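Local coordinates for protein probable M18-family aminopeptidase 1 (Thermotoga maritima, PDB 2GLF) that probably acts as a metal-dependent aminopeptidase, removing residues one at a time from the amino-terminal ends of peptides, at residues A66-K71 with A290-K295; Q299-Q304 with F311-V316; N6-H9 with E15-A18; A254-R259 with F437-A442. One frame throughout, in Å; residues are numbered along the deposited sequence.

Following the chain from the N terminus, contact 3 comes first: it closes a five-residue loop and folds the N-terminal arm back on helix 13-29. Contact 1 then opens at 66-71, at the end of strand 64-67 in the mixed sheet, and closes at 290-295, around the start of helix 292-303, with 218 residues lying between its segments. Contact 4 opens inside that span, on helix 248-263, and closes on helix 433-449, so contacts 1 and 4 cross. Contact 2 joins helices 292-303 and 310-318 over six residues and is nested inside the loop of contact 4. Contacts 1 and 2 share helix 292-303, with centres about 16 Å apart, whereas contacts 3 and 4 touch directly, I16 packing on F437.

Contact 1 of 4, residues A66-K71 with A290-K295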
loop_
_atom_site.group_PDB
_atom_site.type_symbol
_atom_site.label_atom_id
_atom_site.label_comp_id
_atom_site.label_asym_id
_atom_site.label_seq_id
_atom_site.Cartn_x
_atom_site.Cartn_y
_atom_site.Cartn_z
ATOM N N ALA A 66 51.376 -31.013 4.348
ATOM C CA ALA A 66 50.699 -31.360 5.581
ATOM C C ALA A 66 49.204 -31.408 5.311
ATOM O O ALA A 66 48.642 -30.477 4.731
ATOM C CB ALA A 66 51.004 -30.329 6.647
ATOM N N VAL A 67 48.568 -32.505 5.706
ATOM C CA VAL A 67 47.130 -32.659 5.533
ATOM C C VAL A 67 46.540 -32.259 6.875
ATOM O O VAL A 67 46.948 -32.794 7.898
ATOM C CB VAL A 67 46.756 -34.124 5.245
ATOM C CG1 VAL A 67 45.251 -34.250 5.024
ATOM C CG2 VAL A 67 47.521 -34.621 4.034
ATOM N N ASN A 68 45.603 -31.316 6.891
ATOM C CA ASN A 68 45.014 -30.895 8.157
ATOM C C ASN A 68 44.160 -32.010 8.752
ATOM O O ASN A 68 44.639 -32.778 9.587
ATOM C CB ASN A 68 44.180 -29.624 7.977
ATOM C CG ASN A 68 43.688 -29.058 9.300
ATOM O OD1 ASN A 68 43.376 -27.870 9.406
ATOM N ND2 ASN A 68 43.607 -29.909 10.315
ATOM N N ARG A 69 42.900 -32.107 8.344
ATOM C CA ARG A 69 42.055 -33.169 8.877
ATOM C C ARG A 69 41.327 -33.895 7.759
ATOM O O ARG A 69 40.174 -34.318 7.913
ATOM C CB ARG A 69 41.052 -32.609 9.887
ATOM C CG ARG A 69 41.659 -32.236 11.241
ATOM C CD ARG A 69 40.577 -31.729 12.180
ATOM N NE ARG A 69 41.043 -31.440 13.538
ATOM C CZ ARG A 69 41.961 -30.528 13.851
ATOM N NH1 ARG A 69 42.540 -29.800 12.904
ATOM N NH2 ARG A 69 42.281 -30.326 15.120
ATOM N N GLY A 70 42.021 -34.052 6.635
ATOM C CA GLY A 70 41.431 -34.722 5.494
ATOM C C GLY A 70 40.547 -33.746 4.753
ATOM O O GLY A 70 39.811 -34.128 3.848
ATOM N N LYS A 71 40.628 -32.476 5.138
ATOM C CA LYS A 71 39.826 -31.434 4.516
ATOM C C LYS A 71 40.672 -30.235 4.104
ATOM O O LYS A 71 40.198 -29.339 3.419
ATOM C CB LYS A 71 38.725 -30.980 5.474
ATOM C CG LYS A 71 37.747 -32.070 5.855
ATOM C CD LYS A 71 36.731 -31.553 6.851
ATOM C CE LYS A 71 35.734 -32.628 7.217
ATOM N NZ LYS A 71 34.700 -32.146 8.179
ATOM N N ALA A 290 43.144 -20.449 11.124
ATOM C CA ALA A 290 42.879 -21.685 11.855
ATOM C C ALA A 290 44.140 -22.273 12.476
ATOM O O ALA A 290 44.171 -23.448 12.840
ATOM C CB ALA A 290 42.240 -22.709 10.936
ATOM N N ARG A 291 45.183 -21.457 12.583
ATOM C CA ARG A 291 46.447 -21.877 13.178
ATOM C C ARG A 291 47.230 -22.850 12.307
ATOM O O ARG A 291 48.447 -22.735 12.188
ATOM C CB ARG A 291 46.209 -22.496 14.560
ATOM C CG ARG A 291 47.478 -22.609 15.395
ATOM C CD ARG A 291 47.190 -23.092 16.806
ATOM N NE ARG A 291 48.387 -23.066 17.645
ATOM C CZ ARG A 291 48.923 -21.961 18.158
ATOM N NH1 ARG A 291 48.369 -20.779 17.927
ATOM N NH2 ARG A 291 50.020 -22.038 18.896
ATOM N N PHE A 292 46.529 -23.803 11.705
ATOM C CA PHE A 292 47.142 -24.802 10.826
ATOM C C PHE A 292 48.238 -24.230 9.913
ATOM O O PHE A 292 49.324 -24.810 9.765
ATOM C CB PHE A 292 46.049 -25.439 9.969
ATOM C CG PHE A 292 46.569 -26.252 8.825
ATOM C CD1 PHE A 292 47.392 -27.351 9.051
ATOM C CD2 PHE A 292 46.219 -25.929 7.516
ATOM C CE1 PHE A 292 47.858 -28.123 7.986
ATOM C CE2 PHE A 292 46.677 -26.691 6.447
ATOM C CZ PHE A 292 47.499 -27.792 6.679
ATOM N N TYR A 293 47.931 -23.093 9.300
ATOM C CA TYR A 293 48.841 -22.408 8.395
ATOM C C TYR A 293 50.161 -22.015 9.054
ATOM O O TYR A 293 51.231 -22.252 8.501
ATOM C CB TYR A 293 48.133 -21.178 7.836
ATOM C CG TYR A 293 49.017 -20.177 7.144
ATOM C CD1 TYR A 293 49.916 -20.568 6.155
ATOM C CD2 TYR A 293 48.909 -18.820 7.437
ATOM C CE1 TYR A 293 50.685 -19.626 5.465
ATOM C CE2 TYR A 293 49.665 -17.874 6.759
ATOM C CZ TYR A 293 50.549 -18.280 5.770
ATOM O OH TYR A 293 51.267 -17.335 5.074
ATOM N N LEU A 294 50.091 -21.404 10.229
ATOM C CA LEU A 294 51.308 -21.007 10.916
ATOM C C LEU A 294 51.957 -22.203 11.598
ATOM O O LEU A 294 53.174 -22.253 11.763
ATOM C CB LEU A 294 51.003 -19.914 11.931
ATOM C CG LEU A 294 50.516 -18.623 11.274
ATOM C CD1 LEU A 294 50.527 -17.512 12.309
ATOM C CD2 LEU A 294 51.424 -18.250 10.088
ATOM N N LYS A 295 51.136 -23.171 11.992
ATOM C CA LYS A 295 51.644 -24.373 12.629
ATOM C C LYS A 295 52.476 -25.121 11.601
ATOM O O LYS A 295 53.432 -25.813 11.948
ATOM C CB LYS A 295 50.489 -25.253 13.108
ATOM C CG LYS A 295 50.915 -26.637 13.550
ATOM C CD LYS A 295 49.777 -27.370 14.212
ATOM C CE LYS A 295 50.021 -28.860 14.207
ATOM N NZ LYS A 295 50.019 -29.408 12.819
#
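The ring of F292 carries the whole contact, taking A66 and N68 of the 66-71 segment at different places on its surface. The clearest interaction is CH-pi. N68 CB lies 3.9 Å from the centroid of the F292 ring and only 6° off its normal, so the methylene sits squarely over one face. With CG of F292 anti to its backbone N (chi1 167°), the ring reaches from the first turn of helix 292-303 toward the hairpin.

Apolar packing adds A66, whose CB is 4.1 Å from F292 CE1. At the ring's edge, near its plane, A66 O approaches F292 CZ to 3.5 Å, a carbonyl facing the electropositive rim of the aromatic. The backbone of A66 also pairs with A74, and F292 touches A74, so the ring rests against the hairpin of strands 64-67 and 73-77. Nearby charges serve the assembly: R69 makes a salt bridge to D413 of the second subunit, and R291 to E310 and D314 of that subunit.

Replacing F292 with an alanine would probably open a gap beneath N68 CB and leave the hairpin end without its tie to the helix. The chemistry is thus dispersion and weak CH-pi attraction, joining the end of strand 64-67 and the turn after it to the start of helix 292-303 without a polar bond.

Contact 2 of 4, residues Q299-Q304 with F311-V316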
loop_
_atom_site.group_PDB
_atom_site.type_symbol
_atom_site.label_atom_id
_atom_site.label_comp_id
_atom_site.label_asym_id
_atom_site.label_seq_id
_atom_site.Cartn_x
_atom_site.Cartn_y
_atom_site.Cartn_z
ATOM N N GLN A 299 56.666 -25.531 12.080
ATOM C CA GLN A 299 57.272 -26.853 12.026
ATOM C C GLN A 299 58.498 -26.799 11.126
ATOM O O GLN A 299 59.560 -27.315 11.471
ATOM C CB GLN A 299 56.276 -27.873 11.481
ATOM C CG GLN A 299 56.795 -29.298 11.482
ATOM C CD GLN A 299 57.208 -29.769 12.866
ATOM O OE1 GLN A 299 56.417 -29.734 13.811
ATOM N NE2 GLN A 299 58.455 -30.214 12.991
ATOM N N ILE A 300 58.342 -26.160 9.974
ATOM C CA ILE A 300 59.427 -26.031 9.015
ATOM C C ILE A 300 60.550 -25.166 9.588
ATOM O O ILE A 300 61.731 -25.443 9.362
ATOM C CB ILE A 300 58.910 -25.419 7.684
ATOM C CG1 ILE A 300 57.976 -26.423 6.994
ATOM C CG2 ILE A 300 60.088 -25.033 6.770
ATOM C CD1 ILE A 300 57.337 -25.897 5.731
ATOM N N LEU A 301 60.180 -24.127 10.333
ATOM C CA LEU A 301 61.169 -23.240 10.935
ATOM C C LEU A 301 62.026 -23.957 11.979
ATOM O O LEU A 301 63.252 -23.797 12.000
ATOM C CB LEU A 301 60.483 -22.025 11.567
ATOM C CG LEU A 301 60.027 -20.943 10.584
ATOM C CD1 LEU A 301 59.318 -19.828 11.341
ATOM C CD2 LEU A 301 61.232 -20.393 9.833
ATOM N N LYS A 302 61.383 -24.742 12.844
ATOM C CA LYS A 302 62.103 -25.481 13.878
ATOM C C LYS A 302 63.076 -26.423 13.203
ATOM O O LYS A 302 64.217 -26.574 13.643
ATOM C CB LYS A 302 61.138 -26.287 14.743
ATOM C CG LYS A 302 60.160 -25.431 15.508
ATOM C CD LYS A 302 60.869 -24.464 16.444
ATOM C CE LYS A 302 61.573 -25.198 17.569
ATOM N NZ LYS A 302 62.196 -24.247 18.527
HETATM N N MSE A 303 62.615 -27.048 12.123
HETATM C CA MSE A 303 63.442 -27.976 11.370
HETATM C C MSE A 303 64.673 -27.284 10.793
HETATM O O MSE A 303 65.686 -27.926 10.533
HETATM C CB MSE A 303 62.625 -28.619 10.257
HETATM C CG MSE A 303 61.465 -29.441 10.780
HETATM SE SE MSE A 303 60.521 -30.359 9.375
HETATM C CE MSE A 303 61.234 -32.154 9.609
ATOM N N GLN A 304 64.582 -25.975 10.592
ATOM C CA GLN A 304 65.704 -25.211 10.074
ATOM C C GLN A 304 66.469 -24.594 11.238
ATOM O O GLN A 304 67.304 -23.710 11.052
ATOM C CB GLN A 304 65.214 -24.124 9.125
ATOM C CG GLN A 304 64.689 -24.675 7.819
ATOM C CD GLN A 304 64.369 -23.595 6.802
ATOM O OE1 GLN A 304 63.993 -23.894 5.666
ATOM N NE2 GLN A 304 64.514 -22.335 7.204
ATOM N N PHE A 311 59.091 -15.236 16.763
ATOM C CA PHE A 311 59.860 -14.054 16.384
ATOM C C PHE A 311 60.465 -14.198 14.990
ATOM O O PHE A 311 60.605 -13.216 14.256
ATOM C CB PHE A 311 60.977 -13.805 17.395
ATOM C CG PHE A 311 61.962 -12.756 16.960
ATOM C CD1 PHE A 311 61.558 -11.442 16.764
ATOM C CD2 PHE A 311 63.295 -13.087 16.737
ATOM C CE1 PHE A 311 62.468 -10.471 16.354
ATOM C CE2 PHE A 311 64.209 -12.125 16.328
ATOM C CZ PHE A 311 63.796 -10.816 16.136
ATOM N N VAL A 312 60.841 -15.425 14.643
ATOM C CA VAL A 312 61.415 -15.709 13.334
ATOM C C VAL A 312 60.302 -15.675 12.289
ATOM O O VAL A 312 60.521 -15.292 11.139
ATOM C CB VAL A 312 62.073 -17.093 13.306
ATOM C CG1 VAL A 312 62.803 -17.288 11.988
ATOM C CG2 VAL A 312 63.018 -17.239 14.492
ATOM N N LEU A 313 59.106 -16.082 12.707
ATOM C CA LEU A 313 57.939 -16.081 11.836
ATOM C C LEU A 313 57.675 -14.667 11.347
ATOM O O LEU A 313 57.288 -14.466 10.194
ATOM C CB LEU A 313 56.709 -16.565 12.592
ATOM C CG LEU A 313 56.130 -17.911 12.182
ATOM C CD1 LEU A 313 54.833 -18.116 12.940
ATOM C CD2 LEU A 313 55.891 -17.950 10.673
ATOM N N ASP A 314 57.870 -13.695 12.237
ATOM C CA ASP A 314 57.660 -12.300 11.891
ATOM C C ASP A 314 58.320 -12.003 10.556
ATOM O O ASP A 314 57.658 -11.556 9.621
ATOM C CB ASP A 314 58.247 -11.377 12.956
ATOM C CG ASP A 314 57.407 -11.324 14.210
ATOM O OD1 ASP A 314 56.166 -11.393 14.086
ATOM O OD2 ASP A 314 57.985 -11.191 15.315
ATOM N N GLU A 315 59.625 -12.259 10.470
ATOM C CA GLU A 315 60.366 -12.006 9.238
ATOM C C GLU A 315 59.804 -12.885 8.137
ATOM O O GLU A 315 59.535 -12.407 7.035
ATOM C CB GLU A 315 61.857 -12.304 9.415
ATOM C CG GLU A 315 62.695 -11.935 8.193
ATOM C CD GLU A 315 64.154 -12.355 8.313
ATOM O OE1 GLU A 315 64.948 -12.037 7.399
ATOM O OE2 GLU A 315 64.509 -13.006 9.319
ATOM N N VAL A 316 59.629 -14.169 8.438
ATOM C CA VAL A 316 59.089 -15.101 7.460
ATOM C C VAL A 316 57.845 -14.474 6.837
ATOM O O VAL A 316 57.810 -14.237 5.627
ATOM C CB VAL A 316 58.718 -16.468 8.106
ATOM C CG1 VAL A 316 58.136 -17.404 7.054
ATOM C CG2 VAL A 316 59.954 -17.103 8.742
#
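Purely apolar packing joins L301, on the last turns of helix 292-303, to V312, L313 and V316 of helix 310-318, the two helices following one another in the chain across a short connection. The evidence for a steep crossing is direct: the axes of the two short segments make an angle of 109° and approach no closer than 10.8 Å. L301 takes part in every contact between the two segments.

L301 points toward the second helix, and its two methyls divide the partners between them. CD2 of L301 meets V316 CG2 at 3.7 Å, the two side chains reaching toward each other tip to tip. The L301 and V312 side chains run past each other in opposite directions, L301 CD2 lying 4.1 Å from V312 CG1. CD1 of L301 turns to L313, whose CG is 3.8 Å away and whose side chain runs slantwise to that of L301. The same L301 CD1 is 3.8 Å from V316 CG2, so this valine methyl touches both branches of the leucine. In V316 a chi1 of 179° sets CG1 anti to the backbone N and leaves CG2 as the branch that meets L301.

L313 continues the packing onto L297, one turn back along helix 292-303. Charged residues of both helices bind other subunits: D314 forms salt bridges with R298 and R291 of the third subunit, and K302 with D308 of the second. Between the two segments, cohesion comes from the shape fit of branched aliphatic groups and the burial of methyls, with no directional bond setting the crossing angle.

Contact 3 of 4, residues N6-H9 with E15-A18; sequences NVWH and EIEA
The backbone N of H9 bonds to N6 O at 2.8 Å, closing the tight turn that presents V7 and W8 to I16 of helix 13-29. The motif at this turn is an Asx turn: N6 OD1 accepts from the backbone N of W8 at 2.9 Å. That bond is bent, with an N-H...O angle of 133°, and its donor is tilted 20° from the carbonyl plane of the N6 amide. Side chain and main chain of N6 thus each hold one amide of the turn, which is likely to steady the backbone from which V7 and W8 project.

The contact proper is apolar and centres on I16, which points at the turn from the second segment. W8 keeps its CG beside the backbone N (chi1 -66°), and although its CB does not aim at the helix, the six-membered part of the indole swings across to meet it. The two side chains lie aslant.

This packing is part of a larger cluster, since V7 and W8 both touch A434 of helix 433-449, and V7 is backbone-bonded to G348. The arm also meets the assembly: H9 NE2 bonds to P192 O of the fourth subunit, and W8 packs on I191 there.

On the isoleucine, both methyls reach the six-membered ring of the indole. I16 CG2 is 3.7 Å from W8 CH2. I16 CD1 lies 3.8 Å from W8 CE3, and on its other contact I16 CD1 stands 4.5 Å from V7 CG1.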
loop_
_atom_site.group_PDB
_atom_site.type_symbol
_atom_site.label_atom_id
_atom_site.label_comp_id
_atom_site.label_asym_id
_atom_site.label_seq_id
_atom_site.Cartn_x
_atom_site.Cartn_y
_atom_site.Cartn_z
ATOM N N ASN A 6 43.471 -11.390 -26.248
ATOM C CA ASN A 6 42.713 -12.622 -26.110
ATOM C C ASN A 6 43.679 -13.796 -26.062
ATOM O O ASN A 6 44.445 -14.031 -27.000
ATOM C CB ASN A 6 41.729 -12.803 -27.269
ATOM C CG ASN A 6 40.778 -13.973 -27.048
ATOM O OD1 ASN A 6 41.176 -15.137 -27.126
ATOM N ND2 ASN A 6 39.516 -13.666 -26.754
ATOM N N VAL A 7 43.636 -14.535 -24.961
ATOM C CA VAL A 7 44.513 -15.678 -24.792
ATOM C C VAL A 7 44.547 -16.615 -26.002
ATOM O O VAL A 7 45.618 -17.082 -26.384
ATOM C CB VAL A 7 44.131 -16.467 -23.530
ATOM C CG1 VAL A 7 44.972 -17.725 -23.421
ATOM C CG2 VAL A 7 44.342 -15.588 -22.306
ATOM N N TRP A 8 43.394 -16.879 -26.615
ATOM C CA TRP A 8 43.350 -17.775 -27.775
ATOM C C TRP A 8 44.269 -17.334 -28.914
ATOM O O TRP A 8 44.684 -18.158 -29.730
ATOM C CB TRP A 8 41.917 -17.922 -28.312
ATOM C CG TRP A 8 40.987 -18.622 -27.360
ATOM C CD1 TRP A 8 40.058 -18.038 -26.550
ATOM C CD2 TRP A 8 40.941 -20.027 -27.075
ATOM N NE1 TRP A 8 39.437 -18.988 -25.776
ATOM C CE2 TRP A 8 39.958 -20.219 -26.077
ATOM C CE3 TRP A 8 41.634 -21.141 -27.564
ATOM C CZ2 TRP A 8 39.650 -21.484 -25.556
ATOM C CZ3 TRP A 8 41.330 -22.395 -27.049
ATOM C CH2 TRP A 8 40.344 -22.555 -26.052
ATOM N N HIS A 9 44.589 -16.045 -28.963
ATOM C CA HIS A 9 45.463 -15.522 -30.008
ATOM C C HIS A 9 46.928 -15.441 -29.579
ATOM O O HIS A 9 47.760 -14.906 -30.310
ATOM C CB HIS A 9 44.998 -14.133 -30.435
ATOM C CG HIS A 9 43.692 -14.128 -31.163
ATOM N ND1 HIS A 9 43.029 -12.965 -31.489
ATOM C CD2 HIS A 9 42.935 -15.142 -31.646
ATOM C CE1 HIS A 9 41.918 -13.261 -32.141
ATOM N NE2 HIS A 9 41.839 -14.576 -32.249
ATOM N N GLU A 15 48.142 -26.805 -26.455
ATOM C CA GLU A 15 48.498 -26.756 -25.042
ATOM C C GLU A 15 47.281 -26.503 -24.150
ATOM O O GLU A 15 47.195 -27.037 -23.048
ATOM C CB GLU A 15 49.581 -25.696 -24.793
ATOM C CG GLU A 15 50.929 -26.048 -25.413
ATOM C CD GLU A 15 52.041 -25.092 -25.019
ATOM O OE1 GLU A 15 52.370 -25.016 -23.818
ATOM O OE2 GLU A 15 52.592 -24.414 -25.910
ATOM N N ILE A 16 46.339 -25.699 -24.632
ATOM C CA ILE A 16 45.126 -25.384 -23.880
ATOM C C ILE A 16 44.243 -26.623 -23.783
ATOM O O ILE A 16 43.818 -27.006 -22.697
ATOM C CB ILE A 16 44.342 -24.232 -24.564
ATOM C CG1 ILE A 16 45.110 -22.912 -24.395
ATOM C CG2 ILE A 16 42.938 -24.133 -23.992
ATOM C CD1 ILE A 16 44.624 -21.800 -25.281
ATOM N N GLU A 17 43.972 -27.252 -24.923
ATOM C CA GLU A 17 43.154 -28.460 -24.957
ATOM C C GLU A 17 43.700 -29.528 -24.022
ATOM O O GLU A 17 42.966 -30.098 -23.208
ATOM C CB GLU A 17 43.093 -29.021 -26.377
ATOM C CG GLU A 17 41.959 -28.469 -27.190
ATOM C CD GLU A 17 40.632 -28.689 -26.505
ATOM O OE1 GLU A 17 40.321 -29.857 -26.187
ATOM O OE2 GLU A 17 39.907 -27.696 -26.279
ATOM N N ALA A 18 44.995 -29.801 -24.148
ATOM C CA ALA A 18 45.645 -30.805 -23.317
ATOM C C ALA A 18 45.443 -30.477 -21.845
ATOM O O ALA A 18 45.000 -31.322 -21.074
ATOM C CB ALA A 18 47.130 -30.863 -23.639
#

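Contact 4 of 4, residues A254-R259 with F437-A442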
loop_
_atom_site.group_PDB
_atom_site.type_symbol
_atom_site.label_atom_id
_atom_site.label_comp_id
_atom_site.label_asym_id
_atom_site.label_seq_id
_atom_site.Cartn_x
_atom_site.Cartn_y
_atom_site.Cartn_z
ATOM N N ALA A 254 42.598 -24.171 -7.389
ATOM C CA ALA A 254 43.332 -25.178 -6.643
ATOM C C ALA A 254 44.141 -26.020 -7.617
ATOM O O ALA A 254 45.303 -26.332 -7.369
ATOM C CB ALA A 254 42.370 -26.057 -5.872
ATOM N N TYR A 255 43.527 -26.374 -8.739
ATOM C CA TYR A 255 44.207 -27.193 -9.730
ATOM C C TYR A 255 45.323 -26.450 -10.441
ATOM O O TYR A 255 46.418 -26.985 -10.603
ATOM C CB TYR A 255 43.224 -27.722 -10.770
ATOM C CG TYR A 255 43.849 -28.731 -11.697
ATOM C CD1 TYR A 255 44.208 -29.996 -11.236
ATOM C CD2 TYR A 255 44.108 -28.415 -13.031
ATOM C CE1 TYR A 255 44.813 -30.931 -12.077
ATOM C CE2 TYR A 255 44.716 -29.340 -13.886
ATOM C CZ TYR A 255 45.065 -30.596 -13.401
ATOM O OH TYR A 255 45.669 -31.513 -14.234
ATOM N N THR A 256 45.044 -25.225 -10.878
ATOM C CA THR A 256 46.047 -24.428 -11.576
ATOM C C THR A 256 47.259 -24.153 -10.691
ATOM O O THR A 256 48.387 -24.145 -11.174
ATOM C CB THR A 256 45.473 -23.078 -12.075
ATOM O OG1 THR A 256 44.721 -22.451 -11.027
ATOM C CG2 THR A 256 44.591 -23.296 -13.293
ATOM N N ALA A 257 47.027 -23.932 -9.401
ATOM C CA ALA A 257 48.120 -23.675 -8.472
ATOM C C ALA A 257 48.896 -24.965 -8.209
ATOM O O ALA A 257 50.120 -24.953 -8.106
ATOM C CB ALA A 257 47.582 -23.114 -7.169
ATOM N N LEU A 258 48.180 -26.080 -8.099
ATOM C CA LEU A 258 48.818 -27.367 -7.871
ATOM C C LEU A 258 49.766 -27.642 -9.037
ATOM O O LEU A 258 50.933 -27.988 -8.838
ATOM C CB LEU A 258 47.771 -28.477 -7.812
ATOM C CG LEU A 258 48.079 -29.728 -6.986
ATOM C CD1 LEU A 258 47.316 -30.888 -7.582
ATOM C CD2 LEU A 258 49.564 -30.033 -6.974
ATOM N N ARG A 259 49.262 -27.483 -10.256
ATOM C CA ARG A 259 50.071 -27.721 -11.443
ATOM C C ARG A 259 51.249 -26.760 -11.537
ATOM O O ARG A 259 52.316 -27.127 -12.026
ATOM C CB ARG A 259 49.205 -27.631 -12.705
ATOM C CG ARG A 259 48.214 -28.787 -12.854
ATOM C CD ARG A 259 48.934 -30.115 -13.062
ATOM N NE ARG A 259 49.674 -30.094 -14.313
ATOM C CZ ARG A 259 49.104 -30.108 -15.512
ATOM N NH1 ARG A 259 47.784 -30.156 -15.617
ATOM N NH2 ARG A 259 49.850 -30.031 -16.603
ATOM N N PHE A 437 44.178 -22.135 -18.475
ATOM C CA PHE A 437 45.593 -22.282 -18.793
ATOM C C PHE A 437 46.405 -21.066 -18.389
ATOM O O PHE A 437 47.430 -21.184 -17.716
ATOM C CB PHE A 437 45.759 -22.507 -20.294
ATOM C CG PHE A 437 47.166 -22.853 -20.713
ATOM C CD1 PHE A 437 47.727 -24.086 -20.376
ATOM C CD2 PHE A 437 47.925 -21.954 -21.458
ATOM C CE1 PHE A 437 49.017 -24.419 -20.773
ATOM C CE2 PHE A 437 49.217 -22.276 -21.858
ATOM C CZ PHE A 437 49.764 -23.515 -21.514
ATOM N N GLU A 438 45.950 -19.892 -18.801
ATOM C CA GLU A 438 46.686 -18.683 -18.493
ATOM C C GLU A 438 46.840 -18.444 -16.999
ATOM O O GLU A 438 47.805 -17.812 -16.561
ATOM C CB GLU A 438 46.026 -17.479 -19.151
ATOM C CG GLU A 438 46.952 -16.276 -19.222
ATOM C CD GLU A 438 48.195 -16.543 -20.051
ATOM O OE1 GLU A 438 49.077 -15.664 -20.108
ATOM O OE2 GLU A 438 48.287 -17.629 -20.654
ATOM N N THR A 439 45.886 -18.935 -16.214
ATOM C CA THR A 439 45.960 -18.772 -14.768
ATOM C C THR A 439 47.167 -19.569 -14.308
ATOM O O THR A 439 48.003 -19.076 -13.547
ATOM C CB THR A 439 44.697 -19.303 -14.083
ATOM O OG1 THR A 439 43.601 -18.431 -14.384
ATOM C CG2 THR A 439 44.894 -19.374 -12.572
ATOM N N TYR A 440 47.247 -20.804 -14.797
ATOM C CA TYR A 440 48.358 -21.708 -14.501
ATOM C C TYR A 440 49.693 -21.046 -14.846
ATOM O O TYR A 440 50.682 -21.211 -14.144
ATOM C CB TYR A 440 48.205 -22.988 -15.324
ATOM C CG TYR A 440 49.496 -23.739 -15.530
ATOM C CD1 TYR A 440 50.114 -24.412 -14.473
ATOM C CD2 TYR A 440 50.107 -23.768 -16.779
ATOM C CE1 TYR A 440 51.312 -25.095 -14.660
ATOM C CE2 TYR A 440 51.301 -24.446 -16.979
ATOM C CZ TYR A 440 51.899 -25.105 -15.918
ATOM O OH TYR A 440 53.094 -25.758 -16.118
ATOM N N VAL A 441 49.712 -20.315 -15.953
ATOM C CA VAL A 441 50.915 -19.628 -16.380
ATOM C C VAL A 441 51.233 -18.504 -15.402
ATOM O O VAL A 441 52.367 -18.374 -14.943
ATOM C CB VAL A 441 50.746 -19.038 -17.784
ATOM C CG1 VAL A 441 52.004 -18.291 -18.186
ATOM C CG2 VAL A 441 50.443 -20.146 -18.774
ATOM N N ALA A 442 50.224 -17.696 -15.082
ATOM C CA ALA A 442 50.393 -16.583 -14.153
ATOM C C ALA A 442 50.901 -17.069 -12.794
ATOM O O ALA A 442 51.879 -16.541 -12.264
ATOM C CB ALA A 442 49.073 -15.840 -13.990
#
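Y440 and T256 bury most of the surface between these helices, with R259 next; the CA atoms of T256 and Y440 are only 4.6 Å apart. The segment axes approach to 8.4 Å at 45° between their directions, a close crossing of helix 248-263 with the C-terminal helix 433-449. Helix 13-29 lies alongside, and a bound manganese is about 12 Å from the T256 side chain.

Y440 turns its ring edge to helix 248-263. T256 O is 3.7 Å from Y440 CD1 and R259 O 3.5 Å from Y440 CE1, both near the ring plane, while R259 CB packs at 3.8 Å on Y440 CD1. The Y440 hydroxyl bonds to S263 and R444, and F19 stacks on the ring.

T256 meets T439 at about a right angle, T256 CB lying 3.8 Å from T439 CG2. Its chi1 of 47° tucks OG1 back toward its own helix, where I252 O receives it. R259 folds over the Y255 ring, R259 NH1 bonding to Y255 OH at 2.9 Å and pairing with E22.

A leucine in place of Y440 is likely to cost S263 and R444 their bonds to the hydroxyl and F19 its stacking mate. The small threonines are consistent with so close an approach, and aromatic C-H groups facing backbone carbonyls probably add a weak attraction.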